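Local structure of oxidoreductase, iron/ascorbate family (Shewanella oneidensis, 3ON7) at residues B[152-157]-B[246-251]; B[68-73]-B[89-94]. The protein probably uses iron(II), 2-oxoglutarate and O2 to form ethylene and to oxidise L-arginine. One frame throughout, in Å; residues are numbered along the deposited sequence.

Interaction 1: residues B[152-157]-B[246-251]; sequences LRILHY and ISLPLF
His156 and Ile246 meet at one end of this antiparallel strand pair, the CD1 methyl of Ile246 lying 3.8 Å from His156 CD2 and equally close to its CB. On the same face Ile154 and Leu248 run side by side, with CG2 of Ile154 3.7 Å from Leu248 CD2. Farther along, Leu250 faces Leu152 as a non-hydrogen-bonded pair; with Leu250 CG anti to the Leu250 backbone N (chi1 175°), Leu250 CD1 reaches Leu152 CB at 3.6 Å. These aliphatic ends pack under helices 37-51 and 103-126, while ND1 of His156 bonds Glu88. The strands belong to the major sheet of the double-stranded beta-helix (jelly-roll) core of 2-oxoglutarate/iron(II) oxygenases. Leu155 and Ser247 form a hydrogen-bonded pair, Leu155 N donating to Ser247 O at 2.9 Å and Ser247 N to Leu155 O. Strand 245-252 is interrupted at Leu248 and Pro249; Pro249 has no N-H to give, and its CD sits 3.1 Å from Arg153 O. Pairing resumes where Arg153 N donates to Pro249 O at 3.2 Å, almost straight (168°). On the face of Leu155 and Ser247, the extended Arg153 chain passes Phe251, CD lying 4.0 Å from ring atom CE2 with guanidinium and ring planes 64° apart. The guanidinium continues to a salt bridge between its NH2 and Glu272 of the second subunit.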
ATOM      1  N   LEU B 152     -11.957  -6.341  14.749  1.00 16.96           N
ATOM      2  CA  LEU B 152     -12.008  -6.350  16.217  1.00 17.96           C
ATOM      3  C   LEU B 152     -10.588  -6.026  16.689  1.00 18.27           C
ATOM      4  O   LEU B 152      -9.664  -6.771  16.436  1.00 19.82           O
ATOM      5  CB  LEU B 152     -12.506  -7.707  16.726  1.00 18.12           C
ATOM      6  CG  LEU B 152     -12.538  -7.972  18.227  1.00 22.16           C
ATOM      7  CD1 LEU B 152     -13.210  -6.854  18.982  1.00 14.28           C
ATOM      8  CD2 LEU B 152     -13.219  -9.313  18.500  1.00 19.73           C
ATOM      9  N   ARG B 153     -10.441  -4.859  17.295  1.00 19.49           N
ATOM     10  CA  ARG B 153      -9.184  -4.254  17.673  1.00 19.52           C
ATOM     11  C   ARG B 153      -9.130  -4.410  19.194  1.00 22.04           C
ATOM     12  O   ARG B 153     -10.030  -3.963  19.900  1.00 22.45           O
ATOM     13  CB  ARG B 153      -9.254  -2.785  17.232  1.00 21.35           C
ATOM     14  CG  ARG B 153      -8.045  -1.918  17.433  1.00 28.80           C
ATOM     15  CD  ARG B 153      -8.115  -0.574  16.628  1.00 25.45           C
ATOM     16  NE  ARG B 153      -6.754  -0.129  16.324  1.00 26.64           N
ATOM     17  CZ  ARG B 153      -6.163   0.994  16.741  1.00 30.54           C
ATOM     18  NH1 ARG B 153      -6.791   1.921  17.458  1.00 31.05           N
ATOM     19  NH2 ARG B 153      -4.908   1.207  16.394  1.00 37.73           N
ATOM     20  N   ILE B 154      -8.122  -5.113  19.701  1.00 20.12           N
ATOM     21  CA  ILE B 154      -7.966  -5.292  21.143  1.00 17.84           C
ATOM     22  C   ILE B 154      -6.855  -4.361  21.600  1.00 18.31           C
ATOM     23  O   ILE B 154      -5.697  -4.568  21.245  1.00 18.60           O
ATOM     24  CB  ILE B 154      -7.668  -6.760  21.476  1.00 17.64           C
ATOM     25  CG1 ILE B 154      -8.754  -7.629  20.844  1.00 18.90           C
ATOM     26  CG2 ILE B 154      -7.557  -7.002  23.035  1.00 14.73           C
ATOM     27  CD1 ILE B 154      -8.707  -9.082  21.171  1.00 18.11           C
ATOM     28  N   LEU B 155      -7.230  -3.319  22.361  1.00 18.34           N
ATOM     29  CA  LEU B 155      -6.296  -2.280  22.792  0.50 17.52           C
ATOM     30  C   LEU B 155      -5.812  -2.536  24.211  1.00 18.10           C
ATOM     31  O   LEU B 155      -6.603  -2.911  25.081  1.00 18.35           O
ATOM     32  CB  LEU B 155      -6.971  -0.906  22.736  0.50 17.95           C
ATOM     33  CG  LEU B 155      -6.996  -0.271  21.346  0.50 20.89           C
ATOM     34  CD1 LEU B 155      -5.797   0.620  21.153  0.50 18.97           C
ATOM     35  CD2 LEU B 155      -7.033  -1.340  20.257  0.50 13.94           C
ATOM     36  N   HIS B 156      -4.510  -2.332  24.441  1.00 17.14           N
ATOM     37  CA  HIS B 156      -3.935  -2.423  25.775  1.00 17.87           C
ATOM     38  C   HIS B 156      -3.052  -1.219  26.083  1.00 18.52           C
ATOM     39  O   HIS B 156      -2.047  -1.011  25.423  1.00 17.48           O
ATOM     40  CB  HIS B 156      -3.124  -3.693  25.968  1.00 18.57           C
ATOM     41  CG  HIS B 156      -2.431  -3.760  27.301  1.00 17.71           C
ATOM     42  ND1 HIS B 156      -1.079  -3.998  27.433  1.00 17.24           N
ATOM     43  CD2 HIS B 156      -2.908  -3.605  28.560  1.00 17.28           C
ATOM     44  CE1 HIS B 156      -0.757  -3.999  28.718  1.00 20.83           C
ATOM     45  NE2 HIS B 156      -1.852  -3.763  29.421  1.00 15.41           N
ATOM     46  N   TYR B 157      -3.465  -0.430  27.076  1.00 17.29           N
ATOM     47  CA  TYR B 157      -2.656   0.624  27.631  1.00 18.55           C
ATOM     48  C   TYR B 157      -1.918   0.086  28.823  1.00 18.62           C
ATOM     49  O   TYR B 157      -2.532  -0.143  29.859  1.00 20.49           O
ATOM     50  CB  TYR B 157      -3.525   1.784  28.088  1.00 18.85           C
ATOM     51  CG  TYR B 157      -4.266   2.451  26.970  1.00 20.80           C
ATOM     52  CD1 TYR B 157      -5.506   1.974  26.540  1.00 19.97           C
ATOM     53  CD2 TYR B 157      -3.729   3.566  26.342  1.00 20.92           C
ATOM     54  CE1 TYR B 157      -6.186   2.597  25.515  1.00 21.33           C
ATOM     55  CE2 TYR B 157      -4.398   4.189  25.308  1.00 24.56           C
ATOM     56  CZ  TYR B 157      -5.621   3.703  24.898  1.00 22.50           C
ATOM     57  OH  TYR B 157      -6.269   4.346  23.889  1.00 26.32           O
ATOM     58  N   ILE B 246      -7.702  -2.595  29.209  1.00 21.46           N
ATOM     59  CA  ILE B 246      -8.001  -3.390  28.019  1.00 22.44           C
ATOM     60  C   ILE B 246      -9.331  -2.852  27.507  1.00 22.03           C
ATOM     61  O   ILE B 246     -10.195  -2.490  28.309  1.00 20.66           O
ATOM     62  CB  ILE B 246      -8.136  -4.887  28.369  1.00 23.27           C
ATOM     63  CG1 ILE B 246      -6.767  -5.460  28.771  1.00 27.75           C
ATOM     64  CG2 ILE B 246      -8.757  -5.686  27.220  1.00 21.86           C
ATOM     65  CD1 ILE B 246      -5.841  -5.786  27.613  1.00 30.71           C
ATOM     66  N   SER B 247      -9.466  -2.738  26.190  1.00 21.52           N
ATOM     67  CA  SER B 247     -10.765  -2.436  25.562  1.00 22.32           C
ATOM     68  C   SER B 247     -10.912  -3.153  24.209  1.00 21.92           C
ATOM     69  O   SER B 247      -9.910  -3.493  23.581  1.00 22.20           O
ATOM     70  CB  SER B 247     -10.968  -0.935  25.410  1.00 20.51           C
ATOM     71  OG  SER B 247     -10.049  -0.417  24.495  1.00 23.87           O
ATOM     72  N   LEU B 248     -12.159  -3.382  23.784  1.00 21.00           N
ATOM     73  CA  LEU B 248     -12.462  -4.286  22.667  1.00 19.38           C
ATOM     74  C   LEU B 248     -13.367  -3.663  21.583  1.00 17.51           C
ATOM     75  O   LEU B 248     -14.360  -4.248  21.179  1.00 18.26           O
ATOM     76  CB  LEU B 248     -13.139  -5.537  23.220  1.00 19.58           C
ATOM     77  CG  LEU B 248     -12.441  -6.257  24.371  1.00 23.87           C
ATOM     78  CD1 LEU B 248     -13.413  -7.251  24.991  1.00 23.09           C
ATOM     79  CD2 LEU B 248     -11.187  -6.945  23.902  1.00 26.99           C
ATOM     80  N   PRO B 249     -13.024  -2.476  21.084  1.00 16.71           N
ATOM     81  CA  PRO B 249     -13.938  -1.901  20.097  1.00 16.19           C
ATOM     82  C   PRO B 249     -14.035  -2.797  18.865  1.00 15.90           C
ATOM     83  O   PRO B 249     -13.009  -3.300  18.422  1.00 16.35           O
ATOM     84  CB  PRO B 249     -13.264  -0.572  19.725  1.00 16.75           C
ATOM     85  CG  PRO B 249     -11.822  -0.833  19.945  1.00 18.77           C
ATOM     86  CD  PRO B 249     -11.771  -1.718  21.184  1.00 16.82           C
ATOM     87  N   LEU B 250     -15.244  -3.006  18.345  1.00 15.16           N
ATOM     88  CA  LEU B 250     -15.453  -3.760  17.101  1.00 14.76           C
ATOM     89  C   LEU B 250     -15.933  -2.768  16.037  1.00 15.43           C
ATOM     90  O   LEU B 250     -16.977  -2.152  16.202  1.00 14.84           O
ATOM     91  CB  LEU B 250     -16.496  -4.856  17.275  1.00 14.88           C
ATOM     92  CG  LEU B 250     -16.875  -5.620  15.988  1.00 15.27           C
ATOM     93  CD1 LEU B 250     -15.665  -6.483  15.519  1.00 14.39           C
ATOM     94  CD2 LEU B 250     -18.106  -6.440  16.145  1.00 11.07           C
ATOM     95  N   PHE B 251     -15.156  -2.616  14.963  1.00 14.37           N
ATOM     96  CA  PHE B 251     -15.475  -1.671  13.881  1.00 13.87           C
ATOM     97  C   PHE B 251     -16.173  -2.396  12.736  1.00 15.31           C
ATOM     98  O   PHE B 251     -15.547  -3.173  12.003  1.00 13.91           O
ATOM     99  CB  PHE B 251     -14.203  -0.977  13.424  1.00 12.92           C
ATOM    100  CG  PHE B 251     -13.547  -0.159  14.519  1.00 17.30           C
ATOM    101  CD1 PHE B 251     -13.912   1.170  14.734  1.00 15.76           C
ATOM    102  CD2 PHE B 251     -12.614  -0.733  15.364  1.00 17.83           C
ATOM    103  CE1 PHE B 251     -13.350   1.907  15.760  1.00 17.43           C
ATOM    104  CE2 PHE B 251     -12.026   0.005  16.373  1.00 17.03           C
ATOM    105  CZ  PHE B 251     -12.398   1.321  16.584  1.00 17.52           C
TER

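Interaction 2: residues B[68-73]-B[89-94]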
ATOM      1  N   GLY B  68      -2.704  -9.046  13.381  1.00 16.47           N
ATOM      2  CA  GLY B  68      -1.773  -9.559  14.403  1.00 15.45           C
ATOM      3  C   GLY B  68      -1.440  -8.538  15.477  1.00 14.93           C
ATOM      4  O   GLY B  68      -2.216  -7.628  15.736  1.00 15.66           O
ATOM      5  N   PHE B  69      -0.275  -8.692  16.096  1.00 15.39           N
ATOM      6  CA  PHE B  69       0.113  -7.876  17.257  1.00 15.94           C
ATOM      7  C   PHE B  69       0.929  -6.624  16.899  1.00 14.68           C
ATOM      8  O   PHE B  69       1.886  -6.695  16.144  1.00 14.56           O
ATOM      9  CB  PHE B  69       0.911  -8.737  18.221  1.00 16.20           C
ATOM     10  CG  PHE B  69       1.568  -7.975  19.309  1.00 12.50           C
ATOM     11  CD1 PHE B  69       0.828  -7.202  20.163  1.00 13.57           C
ATOM     12  CD2 PHE B  69       2.932  -8.064  19.506  1.00 17.48           C
ATOM     13  CE1 PHE B  69       1.429  -6.506  21.175  1.00 18.85           C
ATOM     14  CE2 PHE B  69       3.543  -7.363  20.538  1.00 21.58           C
ATOM     15  CZ  PHE B  69       2.782  -6.585  21.370  1.00 19.72           C
ATOM     16  N   PHE B  70       0.553  -5.498  17.492  1.00 16.70           N
ATOM     17  CA  PHE B  70       1.229  -4.205  17.294  1.00 17.45           C
ATOM     18  C   PHE B  70       1.851  -3.733  18.595  1.00 17.70           C
ATOM     19  O   PHE B  70       1.137  -3.230  19.463  1.00 18.05           O
ATOM     20  CB  PHE B  70       0.211  -3.137  16.818  1.00 14.80           C
ATOM     21  CG  PHE B  70      -0.232  -3.325  15.409  1.00 15.22           C
ATOM     22  CD1 PHE B  70      -1.248  -4.221  15.096  1.00 13.99           C
ATOM     23  CD2 PHE B  70       0.380  -2.632  14.375  1.00 15.73           C
ATOM     24  CE1 PHE B  70      -1.680  -4.400  13.762  1.00 15.87           C
ATOM     25  CE2 PHE B  70      -0.032  -2.811  13.041  1.00 13.49           C
ATOM     26  CZ  PHE B  70      -1.051  -3.701  12.727  1.00 12.19           C
ATOM     27  N   PRO B  71       3.179  -3.867  18.737  0.50 19.42           N
ATOM     28  CA  PRO B  71       3.797  -3.406  19.979  0.50 20.96           C
ATOM     29  C   PRO B  71       3.956  -1.906  19.981  1.00 21.37           C
ATOM     30  O   PRO B  71       3.836  -1.285  18.932  1.00 20.69           O
ATOM     31  CB  PRO B  71       5.178  -4.071  19.955  0.50 20.77           C
ATOM     32  CG  PRO B  71       5.475  -4.252  18.503  0.50 22.05           C
ATOM     33  CD  PRO B  71       4.161  -4.482  17.821  0.50 19.16           C
ATOM     34  N   ALA B  72       4.201  -1.342  21.160  1.00 22.64           N
ATOM     35  CA  ALA B  72       4.622   0.049  21.295  1.00 27.04           C
ATOM     36  C   ALA B  72       6.149   0.020  21.167  1.00 28.90           C
ATOM     37  O   ALA B  72       6.861   0.031  22.159  1.00 29.55           O
ATOM     38  CB  ALA B  72       4.211   0.640  22.670  1.00 23.48           C
ATOM     39  N   SER B  73       6.642  -0.033  19.942  1.00 30.96           N
ATOM     40  CA  SER B  73       8.078  -0.098  19.714  1.00 34.50           C
ATOM     41  C   SER B  73       8.750   1.155  20.265  1.00 35.00           C
ATOM     42  O   SER B  73       8.190   2.250  20.166  1.00 33.91           O
ATOM     43  CB  SER B  73       8.362  -0.204  18.225  1.00 35.43           C
ATOM     44  OG  SER B  73       7.503  -1.159  17.643  1.00 37.32           O
ATOM     45  N   TYR B  89      -1.539  -3.157  20.688  1.00 16.02           N
ATOM     46  CA  TYR B  89      -2.833  -3.696  20.332  1.00 15.32           C
ATOM     47  C   TYR B  89      -2.702  -4.865  19.420  1.00 13.57           C
ATOM     48  O   TYR B  89      -1.618  -5.143  18.915  1.00 14.94           O
ATOM     49  CB  TYR B  89      -3.744  -2.610  19.714  1.00 17.18           C
ATOM     50  CG  TYR B  89      -3.125  -1.800  18.594  1.00 14.43           C
ATOM     51  CD1 TYR B  89      -2.405  -0.640  18.857  1.00 19.40           C
ATOM     52  CD2 TYR B  89      -3.289  -2.175  17.268  1.00 16.50           C
ATOM     53  CE1 TYR B  89      -1.834   0.117  17.820  1.00 19.92           C
ATOM     54  CE2 TYR B  89      -2.741  -1.414  16.232  1.00 22.19           C
ATOM     55  CZ  TYR B  89      -2.015  -0.284  16.508  1.00 18.01           C
ATOM     56  OH  TYR B  89      -1.485   0.442  15.473  1.00 22.40           O
ATOM     57  N   TYR B  90      -3.819  -5.558  19.244  1.00 14.68           N
ATOM     58  CA  TYR B  90      -3.915  -6.713  18.386  1.00 13.80           C
ATOM     59  C   TYR B  90      -5.134  -6.538  17.477  1.00 14.79           C
ATOM     60  O   TYR B  90      -6.244  -6.234  17.948  1.00 13.53           O
ATOM     61  CB  TYR B  90      -4.088  -7.970  19.231  1.00 14.44           C
ATOM     62  CG  TYR B  90      -3.759  -9.231  18.510  1.00 16.22           C
ATOM     63  CD1 TYR B  90      -4.564  -9.693  17.466  1.00 19.92           C
ATOM     64  CD2 TYR B  90      -2.637  -9.966  18.839  1.00 12.79           C
ATOM     65  CE1 TYR B  90      -4.246 -10.849  16.783  1.00 14.43           C
ATOM     66  CE2 TYR B  90      -2.309 -11.105  18.139  1.00 14.53           C
ATOM     67  CZ  TYR B  90      -3.120 -11.559  17.136  1.00 16.95           C
ATOM     68  OH  TYR B  90      -2.791 -12.708  16.454  1.00 15.11           O
ATOM     69  N   HIS B  91      -4.932  -6.772  16.180  1.00 15.18           N
ATOM     70  CA  HIS B  91      -6.015  -6.699  15.190  1.00 13.94           C
ATOM     71  C   HIS B  91      -6.490  -8.100  14.866  1.00 14.49           C
ATOM     72  O   HIS B  91      -5.750  -8.921  14.278  1.00 14.18           O
ATOM     73  CB  HIS B  91      -5.518  -6.013  13.930  1.00 14.02           C
ATOM     74  CG  HIS B  91      -5.564  -4.523  13.993  1.00 15.02           C
ATOM     75  ND1 HIS B  91      -5.457  -3.734  12.868  1.00 16.09           N
ATOM     76  CD2 HIS B  91      -5.757  -3.678  15.033  1.00 17.93           C
ATOM     77  CE1 HIS B  91      -5.590  -2.464  13.217  1.00 16.43           C
ATOM     78  NE2 HIS B  91      -5.753  -2.403  14.525  1.00 14.03           N
ATOM     79  N   VAL B  92      -7.720  -8.376  15.276  1.00 14.80           N
ATOM     80  CA  VAL B  92      -8.334  -9.676  15.063  1.00 14.56           C
ATOM     81  C   VAL B  92      -9.310  -9.618  13.885  1.00 16.10           C
ATOM     82  O   VAL B  92     -10.235  -8.792  13.881  1.00 13.44           O
ATOM     83  CB  VAL B  92      -9.137 -10.131  16.302  1.00 16.09           C
ATOM     84  CG1 VAL B  92      -9.904 -11.441  15.995  1.00 12.21           C
ATOM     85  CG2 VAL B  92      -8.243 -10.280  17.524  1.00 12.18           C
ATOM     86  N   TYR B  93      -9.109 -10.523  12.927  1.00 16.14           N
ATOM     87  CA  TYR B  93     -10.089 -10.816  11.879  1.00 16.74           C
ATOM     88  C   TYR B  93     -10.362 -12.314  11.834  1.00 16.67           C
ATOM     89  O   TYR B  93      -9.455 -13.096  12.052  1.00 17.54           O
ATOM     90  CB  TYR B  93      -9.543 -10.426  10.489  1.00 16.40           C
ATOM     91  CG  TYR B  93      -9.200  -8.980  10.290  1.00 12.24           C
ATOM     92  CD1 TYR B  93     -10.153  -8.071   9.840  1.00 18.03           C
ATOM     93  CD2 TYR B  93      -7.917  -8.520  10.527  1.00 18.25           C
ATOM     94  CE1 TYR B  93      -9.843  -6.746   9.653  1.00 17.07           C
ATOM     95  CE2 TYR B  93      -7.581  -7.206  10.328  1.00 13.51           C
ATOM     96  CZ  TYR B  93      -8.545  -6.316   9.891  1.00 18.05           C
ATOM     97  OH  TYR B  93      -8.208  -5.004   9.705  1.00 13.53           O
ATOM     98  N   PRO B  94     -11.596 -12.726  11.492  1.00 17.88           N
ATOM     99  CA  PRO B  94     -11.904 -14.158  11.330  1.00 19.36           C
ATOM    100  C   PRO B  94     -10.929 -14.889  10.398  1.00 19.65           C
ATOM    101  O   PRO B  94     -10.602 -16.059  10.620  1.00 20.62           O
ATOM    102  CB  PRO B  94     -13.290 -14.137  10.689  1.00 21.78           C
ATOM    103  CG  PRO B  94     -13.884 -12.844  11.109  1.00 19.69           C
ATOM    104  CD  PRO B  94     -12.768 -11.878  11.228  1.00 17.06           C
TER
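Four backbone hydrogen bonds join Gly68 and Phe70 to His91 and Tyr89 as two antiparallel hydrogen-bonded pairs, with Phe69 and Tyr90 as the non-hydrogen-bonded pair between them. Gly68 N donates to His91 O and His91 N to Gly68 O, the latter at 2.9 Å. At the other pair, Phe70 N donates to Tyr89 O and Tyr89 N to Phe70 O, the latter at 2.9 Å.

Aromatic contacts dominate the face of Phe70, Tyr89 and His91. The Phe70 and Tyr89 rings are nearly parallel (17°) but slid apart, centroids 4.7 Å from each other, and overlap little. Tyr89 CG is wedged between its own backbone N and carbonyl carbon (chi1 50°), which brings the ring against Phe70 CB, 3.6 Å from the ring centroid in a CH-pi contact. Phe70 also turns an edge to the face of His91, its CE1 3.9 Å from His91 CG, so the three rings form a cluster. On the other face, Tyr90 lays its ring over the Gly68 backbone, with Gly68 CA 3.9 Å from the ring centroid, and Phe69 CB touches Tyr90 CD2 at 3.8 Å.

Polar ends find partners beyond the pair: Tyr89 OH bonds Glu272 of the second subunit, Tyr90 OH the carbonyl of Arg97, and His91 NE2 the NE of Arg153. Strand 68-70 is the outermost of the main sheet within this chain; strand 88-92 lies between it and strand 151-157, Tyr90 meets Trp47 of helix 37-51 edge-to-face, and Arg275 of the second subunit packs on the aromatic cluster.

Interactions 1 and 2 lie in one sheet, their centres about 10 Å apart, and meet at the seam between strands 151-157 and 88-92, one strand from each contact, where Leu152 O and Val92 N, and Ile154 N and Tyr90 O, are probably hydrogen-bonded. Both are buried, but interaction 1 lies deeper, its centre about 7 Å from that of the chain against about 14 Å for interaction 2, which involves the sheet's outermost strand within this chain. Interaction 1 is mainly aliphatic, with a break in the pairing at Pro249; interaction 2 pairs continuously over its short strand and relies on aromatic rings. Arg153 bridges the two through a cation-pi contact with Tyr89, on the side of the sheet facing the second subunit.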